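Local coordinates for protein monalysin (Pseudomonas entomophila, PDB 4MKO) that forms pores in host cell membranes as a secreted toxin, contributing to intestinal damage and lethality in infected Drosophila, at residues 81-86 with 93-98; 118-123 with 145-150. All blocks are in the same frame, centred on the assembly; numbering follows the deposited sequence. Where two conformers were deposited one is given.

Contact 1 (81-86 with 93-98)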
ATOM      1  N   LYS A  81      -4.473  10.177   5.227  1.00  8.57           N
ATOM      2  CA  LYS A  81      -5.327   9.029   5.467  1.00  8.57           C
ATOM      3  C   LYS A  81      -6.110   8.720   4.191  1.00 13.46           C
ATOM      4  O   LYS A  81      -6.295   9.613   3.368  1.00 12.72           O
ATOM      5  CB  LYS A  81      -6.236   9.203   6.696  1.00 11.22           C
ATOM      6  CG  LYS A  81      -7.180  10.399   6.677  1.00 18.09           C
ATOM      7  CD  LYS A  81      -7.633  10.707   8.110  1.00 19.94           C
ATOM      8  CE  LYS A  81      -8.361  12.025   8.198  1.00 35.85           C
ATOM      9  NZ  LYS A  81      -8.788  12.326   9.593  1.00 39.38           N
ATOM     10  N   GLY A  82      -6.522   7.456   4.035  1.00 11.26           N
ATOM     11  CA  GLY A  82      -7.226   6.976   2.844  1.00  9.82           C
ATOM     12  C   GLY A  82      -6.230   6.563   1.781  1.00 11.83           C
ATOM     13  O   GLY A  82      -5.068   6.277   2.098  1.00 10.07           O
ATOM     14  N   HIS A  83      -6.642   6.569   0.500  1.00  8.24           N
ATOM     15  CA  HIS A  83      -5.689   6.246  -0.572  1.00  8.16           C
ATOM     16  C   HIS A  83      -4.526   7.250  -0.576  1.00 11.54           C
ATOM     17  O   HIS A  83      -4.706   8.420  -0.196  1.00 12.00           O
ATOM     18  CB  HIS A  83      -6.396   6.196  -1.942  1.00  9.02           C
ATOM     19  CG  HIS A  83      -7.235   4.971  -2.119  1.00 12.15           C
ATOM     20  ND1 HIS A  83      -8.493   4.868  -1.546  1.00 13.82           N
ATOM     21  CD2 HIS A  83      -6.950   3.809  -2.753  1.00 13.07           C
ATOM     22  CE1 HIS A  83      -8.944   3.668  -1.885  1.00 12.85           C
ATOM     23  NE2 HIS A  83      -8.052   3.001  -2.618  1.00 12.90           N
ATOM     24  N   THR A  84      -3.318   6.796  -0.969  1.00  7.84           N
ATOM     25  CA  THR A  84      -2.152   7.690  -0.982  1.00  7.48           C
ATOM     26  C   THR A  84      -2.285   8.791  -2.035  1.00 11.94           C
ATOM     27  O   THR A  84      -2.975   8.600  -3.035  1.00 10.14           O
ATOM     28  CB  THR A  84      -0.854   6.914  -1.234  1.00 11.01           C
ATOM     29  OG1 THR A  84      -0.867   6.446  -2.588  1.00 10.59           O
ATOM     30  CG2 THR A  84      -0.651   5.778  -0.249  1.00  8.13           C
ATOM     31  N   ARG A  85      -1.571   9.913  -1.840  1.00 10.29           N
ATOM     32  CA  ARG A  85      -1.585  10.990  -2.819  1.00 11.68           C
ATOM     33  C   ARG A  85      -1.057  10.464  -4.163  1.00 14.67           C
ATOM     34  O   ARG A  85      -1.647  10.765  -5.196  1.00 14.65           O
ATOM     35  CB  ARG A  85      -0.733  12.179  -2.346  1.00 12.47           C
ATOM     36  CG  ARG A  85      -0.943  13.455  -3.180  1.00 19.21           C
ATOM     37  CD  ARG A  85      -2.291  14.127  -2.902  1.00 26.57           C
ATOM     38  NE  ARG A  85      -2.359  14.767  -1.582  1.00 35.32           N
ATOM     39  CZ  ARG A  85      -3.488  15.178  -1.004  1.00 44.98           C
ATOM     40  NH1 ARG A  85      -4.659  14.988  -1.604  1.00 29.50           N
ATOM     41  NH2 ARG A  85      -3.457  15.757   0.190  1.00 29.89           N
ATOM     42  N   SER A  86       0.017   9.643  -4.140  1.00 11.60           N
ATOM     43  CA  SER A  86       0.571   9.075  -5.375  1.00 10.66           C
ATOM     44  C   SER A  86      -0.428   8.185  -6.094  1.00 13.26           C
ATOM     45  O   SER A  86      -0.538   8.294  -7.319  1.00 13.69           O
ATOM     46  CB  SER A  86       1.863   8.314  -5.106  1.00 11.92           C
ATOM     47  OG  SER A  86       2.855   9.180  -4.590  1.00 16.97           O
ATOM     48  N   ALA A  93      -9.066   6.757 -14.339  1.00 20.09           N
ATOM     49  CA  ALA A  93     -10.511   6.549 -14.334  1.00 19.30           C
ATOM     50  C   ALA A  93     -11.128   6.866 -12.982  1.00 22.23           C
ATOM     51  O   ALA A  93     -10.414   6.929 -11.971  1.00 21.92           O
ATOM     52  CB  ALA A  93     -10.817   5.104 -14.705  1.00 19.97           C
ATOM     53  N   LYS A  94     -12.468   7.017 -12.951  1.00 17.09           N
ATOM     54  CA  LYS A  94     -13.213   7.206 -11.709  1.00 16.73           C
ATOM     55  C   LYS A  94     -12.971   5.908 -10.901  1.00 18.29           C
ATOM     56  O   LYS A  94     -13.006   4.814 -11.468  1.00 16.39           O
ATOM     57  CB  LYS A  94     -14.711   7.416 -12.021  1.00 19.71           C
ATOM     58  CG  LYS A  94     -15.557   7.841 -10.836  1.00 40.11           C
ATOM     59  CD  LYS A  94     -16.998   8.085 -11.273  1.00 50.73           C
ATOM     60  CE  LYS A  94     -17.958   8.145 -10.109  1.00 60.13           C
ATOM     61  NZ  LYS A  94     -19.364   8.316 -10.565  1.00 69.34           N
ATOM     62  N   TYR A  95     -12.624   6.040  -9.613  1.00 13.84           N
ATOM     63  CA  TYR A  95     -12.275   4.883  -8.788  1.00 13.20           C
ATOM     64  C   TYR A  95     -12.759   5.075  -7.357  1.00 16.76           C
ATOM     65  O   TYR A  95     -12.486   6.119  -6.756  1.00 17.16           O
ATOM     66  CB  TYR A  95     -10.735   4.701  -8.770  1.00 12.85           C
ATOM     67  CG  TYR A  95     -10.258   3.443  -8.066  1.00 12.63           C
ATOM     68  CD1 TYR A  95     -10.212   2.220  -8.732  1.00 13.36           C
ATOM     69  CD2 TYR A  95      -9.820   3.483  -6.741  1.00 12.40           C
ATOM     70  CE1 TYR A  95      -9.781   1.059  -8.087  1.00 13.03           C
ATOM     71  CE2 TYR A  95      -9.389   2.328  -6.086  1.00 12.23           C
ATOM     72  CZ  TYR A  95      -9.377   1.116  -6.758  1.00 15.14           C
ATOM     73  OH  TYR A  95      -8.951  -0.027  -6.106  1.00 10.58           O
ATOM     74  N   SER A  96     -13.434   4.052  -6.809  1.00 13.15           N
ATOM     75  CA  SER A  96     -13.901   4.075  -5.418  0.76 12.61           C
ATOM     76  C   SER A  96     -14.178   2.685  -4.896  1.00 16.25           C
ATOM     77  O   SER A  96     -14.504   1.777  -5.665  1.00 17.28           O
ATOM     78  CB  SER A  96     -15.130   4.974  -5.254  0.76 14.27           C
ATOM     79  OG  SER A  96     -16.246   4.433  -5.936  0.76 14.47           O
ATOM     80  N   VAL A  97     -14.041   2.517  -3.574  1.00 11.85           N
ATOM     81  CA  VAL A  97     -14.319   1.252  -2.909  1.00 12.02           C
ATOM     82  C   VAL A  97     -15.066   1.527  -1.608  1.00 14.84           C
ATOM     83  O   VAL A  97     -14.749   2.496  -0.907  1.00 14.05           O
ATOM     84  CB  VAL A  97     -13.082   0.319  -2.724  1.00 17.36           C
ATOM     85  CG1 VAL A  97     -12.044   0.922  -1.792  1.00 16.25           C
ATOM     86  CG2 VAL A  97     -13.497  -1.075  -2.258  1.00 17.70           C
ATOM     87  N   GLY A  98     -16.033   0.659  -1.310  1.00 12.55           N
ATOM     88  CA  GLY A  98     -16.822   0.724  -0.088  1.00 11.96           C
ATOM     89  C   GLY A  98     -15.972   0.382   1.117  1.00 14.87           C
ATOM     90  O   GLY A  98     -15.010  -0.386   1.010  1.00 11.45           O
TER
HETATM   91  O   HOH W   1      -8.214   0.317  -3.494  1.00 10.45           O
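The rings of His83 and Tyr95 make an offset edge-to-face pair, with the edge of Tyr95 directed at the face of His83. Their planes stand at 87° and their centroids lie 5.8 Å apart, while the closest atoms, Tyr95 CE2 and His83 NE2, are 3.8 Å apart. Methyl CG1 of Val97 lies at the edge of the imidazole, near its plane, 4.1 Å from His83 CE1. A water in the plane of both rings joins their polar ends, 2.8 Å from His83 NE2 and 2.7 Å from Tyr95 OH. Tyr95 has CG anti to its backbone N (chi1 -174°), which carries the ring across to the histidine. An imidazole, with a nitrogen on each of two edges, suits a place with polar partners on two sides: ND1 bonds to Ser121 O and NE2 to the water. Tyr95 OH also bonds to Tyr178 OH, and the Tyr95 ring meets Phe87 edge-to-face. Both segments lie in the inferred pore-forming region of this aerolysin-like toxin. Segment 81-86 leads from strand 72-81 into helix 85-90, N-capped by Thr84 through OG1 to Phe87 N; short strand 95-96, beyond that helix, pairs antiparallel with strand 29-43, and strand 173-191 flanks the contact.

Contact 2 (118-123 with 145-150); sequences ESWSTT and LVYAHN
Trp120 and Tyr147 meet in an edge-to-face aromatic pair, the indole pushing the outer corner of its six-membered ring onto the phenol. Trp120 CH2 sits 3.4 Å above the Tyr147 plane, over the ring centre, and is 3.5 Å from Tyr147 CE1. The pair is tilted well away from a perpendicular T, with planes at 53° and the centroid of the six-membered indole ring 4.7 Å from that of the phenol. Beside CH2, Trp120 CZ2 lies toward the hydroxyl end of the phenol, 3.8 Å from Tyr147 CZ, while Trp120 CZ3 lies back toward the CB end, 4.0 Å from Tyr147 CD1. Tryptophan fits here because its long bicyclic ring can span from a loop to the sheet.

The tryptophan is carried by a type I beta turn from Glu118 to Ser121, which Ser121 N closes by bonding to Glu118 O at 3.3 Å. Tyr147, whose side chain lies about 4 Å from a bound mercury ion, belongs to strand 136-151, a long strand in the main sheet of this aerolysin-like fold, flanked by strands 46-67 and 173-191; the turn therefore packs a loop of the inferred pore-forming region against that sheet. Ile182 touches both rings from strand 173-191, and Val104 of helix 103-107 touches both as well.

Among polar interactions, each aromatic residue turns its one polar atom to a partner near that helix: Trp120 NE1 bonds to Asp102 OD1 and Tyr147 OH to Asn105 OD1. These bonds satisfy two buried polar groups and should restrain the rotation of both rings.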
ATOM      1  N   GLU A 118     -12.802   6.550   6.615  1.00 13.78           N
ATOM      2  CA  GLU A 118     -11.555   7.187   6.205  1.00 12.43           C
ATOM      3  C   GLU A 118     -10.550   6.251   5.512  1.00 14.18           C
ATOM      4  O   GLU A 118      -9.873   6.689   4.595  1.00 12.36           O
ATOM      5  CB  GLU A 118     -10.837   7.738   7.444  1.00 13.48           C
ATOM      6  CG  GLU A 118     -11.374   9.038   8.020  1.00 20.39           C
ATOM      7  CD  GLU A 118     -10.733   9.428   9.345  1.00 33.55           C
ATOM      8  OE1 GLU A 118      -9.990   8.609   9.938  1.00 17.66           O
ATOM      9  OE2 GLU A 118     -10.981  10.571   9.792  1.00 23.72           O
ATOM     10  N   SER A 119     -10.387   5.025   6.026  1.00 12.20           N
ATOM     11  CA  SER A 119      -9.353   4.067   5.627  1.00 10.86           C
ATOM     12  C   SER A 119      -9.178   3.850   4.115  1.00 13.47           C
ATOM     13  O   SER A 119      -8.029   3.790   3.644  1.00 11.15           O
ATOM     14  CB  SER A 119      -9.583   2.728   6.320  1.00 14.02           C
ATOM     15  OG  SER A 119      -9.469   2.868   7.728  1.00 14.38           O
ATOM     16  N   TRP A 120     -10.313   3.749   3.366  1.00 10.38           N
ATOM     17  CA  TRP A 120     -10.307   3.444   1.928  1.00 10.37           C
ATOM     18  C   TRP A 120     -10.917   4.562   1.082  1.00 15.62           C
ATOM     19  O   TRP A 120     -11.246   4.367  -0.094  1.00 15.72           O
ATOM     20  CB  TRP A 120     -11.020   2.111   1.690  1.00  9.10           C
ATOM     21  CG  TRP A 120     -10.311   0.930   2.293  1.00  9.53           C
ATOM     22  CD1 TRP A 120     -10.453   0.441   3.560  1.00 12.20           C
ATOM     23  CD2 TRP A 120      -9.330   0.104   1.649  1.00  8.92           C
ATOM     24  NE1 TRP A 120      -9.642  -0.663   3.738  1.00 11.18           N
ATOM     25  CE2 TRP A 120      -8.932  -0.885   2.583  1.00 12.13           C
ATOM     26  CE3 TRP A 120      -8.780   0.075   0.349  1.00  9.98           C
ATOM     27  CZ2 TRP A 120      -8.044  -1.917   2.250  1.00 11.06           C
ATOM     28  CZ3 TRP A 120      -7.885  -0.936   0.028  1.00 10.87           C
ATOM     29  CH2 TRP A 120      -7.519  -1.914   0.975  1.00 11.22           C
ATOM     30  N   SER A 121     -11.045   5.745   1.679  1.00 12.91           N
ATOM     31  CA  SER A 121     -11.618   6.905   1.013  1.00 13.39           C
ATOM     32  C   SER A 121     -10.546   7.665   0.230  1.00 17.20           C
ATOM     33  O   SER A 121      -9.423   7.168   0.028  1.00 16.30           O
ATOM     34  CB  SER A 121     -12.295   7.812   2.049  1.00 17.07           C
ATOM     35  OG  SER A 121     -13.123   8.781   1.426  1.00 23.86           O
ATOM     36  N   THR A 122     -10.890   8.884  -0.222  1.00 13.60           N
ATOM     37  CA  THR A 122      -9.967   9.747  -0.934  1.00 13.16           C
ATOM     38  C   THR A 122      -8.906  10.269   0.032  1.00 15.10           C
ATOM     39  O   THR A 122      -9.157  10.317   1.243  1.00 14.12           O
ATOM     40  CB  THR A 122     -10.733  10.897  -1.623  1.00 22.84           C
ATOM     41  OG1 THR A 122     -11.468  11.621  -0.636  1.00 22.67           O
ATOM     42  CG2 THR A 122     -11.668  10.399  -2.735  1.00 21.55           C
ATOM     43  N   THR A 123      -7.729  10.648  -0.501  1.00 11.91           N
ATOM     44  CA  THR A 123      -6.621  11.199   0.279  1.00 11.71           C
ATOM     45  C   THR A 123      -7.088  12.428   1.072  1.00 16.46           C
ATOM     46  O   THR A 123      -7.691  13.358   0.506  1.00 13.86           O
ATOM     47  CB  THR A 123      -5.439  11.625  -0.619  1.00 16.50           C
ATOM     48  OG1 THR A 123      -5.186  10.637  -1.626  1.00 18.25           O
ATOM     49  CG2 THR A 123      -4.165  11.881   0.179  1.00 15.03           C
ATOM     50  N   LEU A 145       0.375   0.955   2.784  1.00  5.16           N
ATOM     51  CA  LEU A 145      -0.106  -0.409   2.609  1.00  4.53           C
ATOM     52  C   LEU A 145      -0.492  -0.571   1.156  1.00  7.20           C
ATOM     53  O   LEU A 145      -1.298   0.201   0.637  1.00  7.17           O
ATOM     54  CB  LEU A 145      -1.297  -0.737   3.543  1.00  4.61           C
ATOM     55  CG  LEU A 145      -1.025  -0.539   5.041  1.00  8.27           C
ATOM     56  CD1 LEU A 145      -2.328  -0.604   5.863  1.00  8.24           C
ATOM     57  CD2 LEU A 145       0.039  -1.542   5.565  1.00 10.67           C
ATOM     58  N   VAL A 146       0.115  -1.560   0.490  1.00  4.39           N
ATOM     59  CA  VAL A 146      -0.095  -1.835  -0.938  1.00  3.00           C
ATOM     60  C   VAL A 146      -0.887  -3.115  -1.150  1.00  6.87           C
ATOM     61  O   VAL A 146      -0.553  -4.160  -0.578  1.00  4.48           O
ATOM     62  CB  VAL A 146       1.250  -1.874  -1.719  1.00  5.62           C
ATOM     63  CG1 VAL A 146       1.008  -2.048  -3.223  1.00  5.54           C
ATOM     64  CG2 VAL A 146       2.077  -0.606  -1.452  1.00  5.45           C
ATOM     65  N   TYR A 147      -1.898  -3.035  -2.032  1.00  3.92           N
ATOM     66  CA  TYR A 147      -2.795  -4.150  -2.346  1.00  3.00           C
ATOM     67  C   TYR A 147      -2.762  -4.495  -3.823  1.00  6.31           C
ATOM     68  O   TYR A 147      -2.601  -3.601  -4.663  1.00  5.51           O
ATOM     69  CB  TYR A 147      -4.255  -3.776  -1.938  1.00  3.64           C
ATOM     70  CG  TYR A 147      -4.352  -3.426  -0.474  1.00  4.39           C
ATOM     71  CD1 TYR A 147      -4.028  -2.147  -0.023  1.00  5.81           C
ATOM     72  CD2 TYR A 147      -4.617  -4.405   0.481  1.00  5.72           C
ATOM     73  CE1 TYR A 147      -4.019  -1.840   1.333  1.00  5.44           C
ATOM     74  CE2 TYR A 147      -4.632  -4.104   1.843  1.00  6.98           C
ATOM     75  CZ  TYR A 147      -4.308  -2.822   2.263  1.00  9.63           C
ATOM     76  OH  TYR A 147      -4.317  -2.499   3.597  1.00 10.40           O
ATOM     77  N   ALA A 148      -2.902  -5.791  -4.130  1.00  4.23           N
ATOM     78  CA  ALA A 148      -3.020  -6.263  -5.510  1.00  4.27           C
ATOM     79  C   ALA A 148      -4.493  -6.612  -5.714  1.00  6.56           C
ATOM     80  O   ALA A 148      -5.164  -7.103  -4.789  1.00  5.40           O
ATOM     81  CB  ALA A 148      -2.150  -7.496  -5.751  1.00  5.60           C
ATOM     82  N   HIS A 149      -4.991  -6.350  -6.920  1.00  3.86           N
ATOM     83  CA  HIS A 149      -6.385  -6.569  -7.216  1.00  3.97           C
ATOM     84  C   HIS A 149      -6.553  -7.247  -8.563  1.00  8.61           C
ATOM     85  O   HIS A 149      -5.796  -6.967  -9.494  1.00  7.15           O
ATOM     86  CB  HIS A 149      -7.089  -5.198  -7.330  1.00  4.49           C
ATOM     87  CG  HIS A 149      -6.929  -4.280  -6.157  1.00  6.66           C
ATOM     88  ND1 HIS A 149      -7.808  -4.315  -5.093  1.00  8.01           N
ATOM     89  CD2 HIS A 149      -5.981  -3.352  -5.910  1.00  7.14           C
ATOM     90  CE1 HIS A 149      -7.389  -3.383  -4.251  1.00  7.68           C
ATOM     91  NE2 HIS A 149      -6.292  -2.785  -4.696  1.00  7.80           N
ATOM     92  N   ASN A 150      -7.580  -8.087  -8.673  1.00  5.52           N
ATOM     93  CA  ASN A 150      -8.034  -8.650  -9.934  1.00  4.69           C
ATOM     94  C   ASN A 150      -9.503  -8.251 -10.034  1.00  7.86           C
ATOM     95  O   ASN A 150     -10.345  -8.871  -9.378  1.00  8.64           O
ATOM     96  CB  ASN A 150      -7.887 -10.180 -10.053  1.00  5.90           C
ATOM     97  CG  ASN A 150      -8.624 -10.698 -11.296  1.00  7.32           C
ATOM     98  OD1 ASN A 150      -9.176  -9.915 -12.089  1.00  8.39           O
ATOM     99  ND2 ASN A 150      -8.676 -12.000 -11.501  1.00  6.60           N
TER

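Contact 2 is the more deeply buried, its two aromatic residues both enclosed, whereas contact 1 is only partly buried, with Tyr95 and Val97 partly exposed. Both rest on an edge-to-face pair, but contact 1 adds a water bridge between polar ring ends, while contact 2 is apolar where its rings touch. Their centres are about 6 Å apart, and 81-86 is tied directly to 118-123: Lys81 NZ forms a salt bridge with Glu118 OE2 at 2.8 Å, and His83 O probably accepts a hydrogen bond from Thr123 OG1 at 2.7 Å. Both contacts reach the same mixed sheet, contact 1 through short strand 95-96 and contact 2 through long strand 136-151.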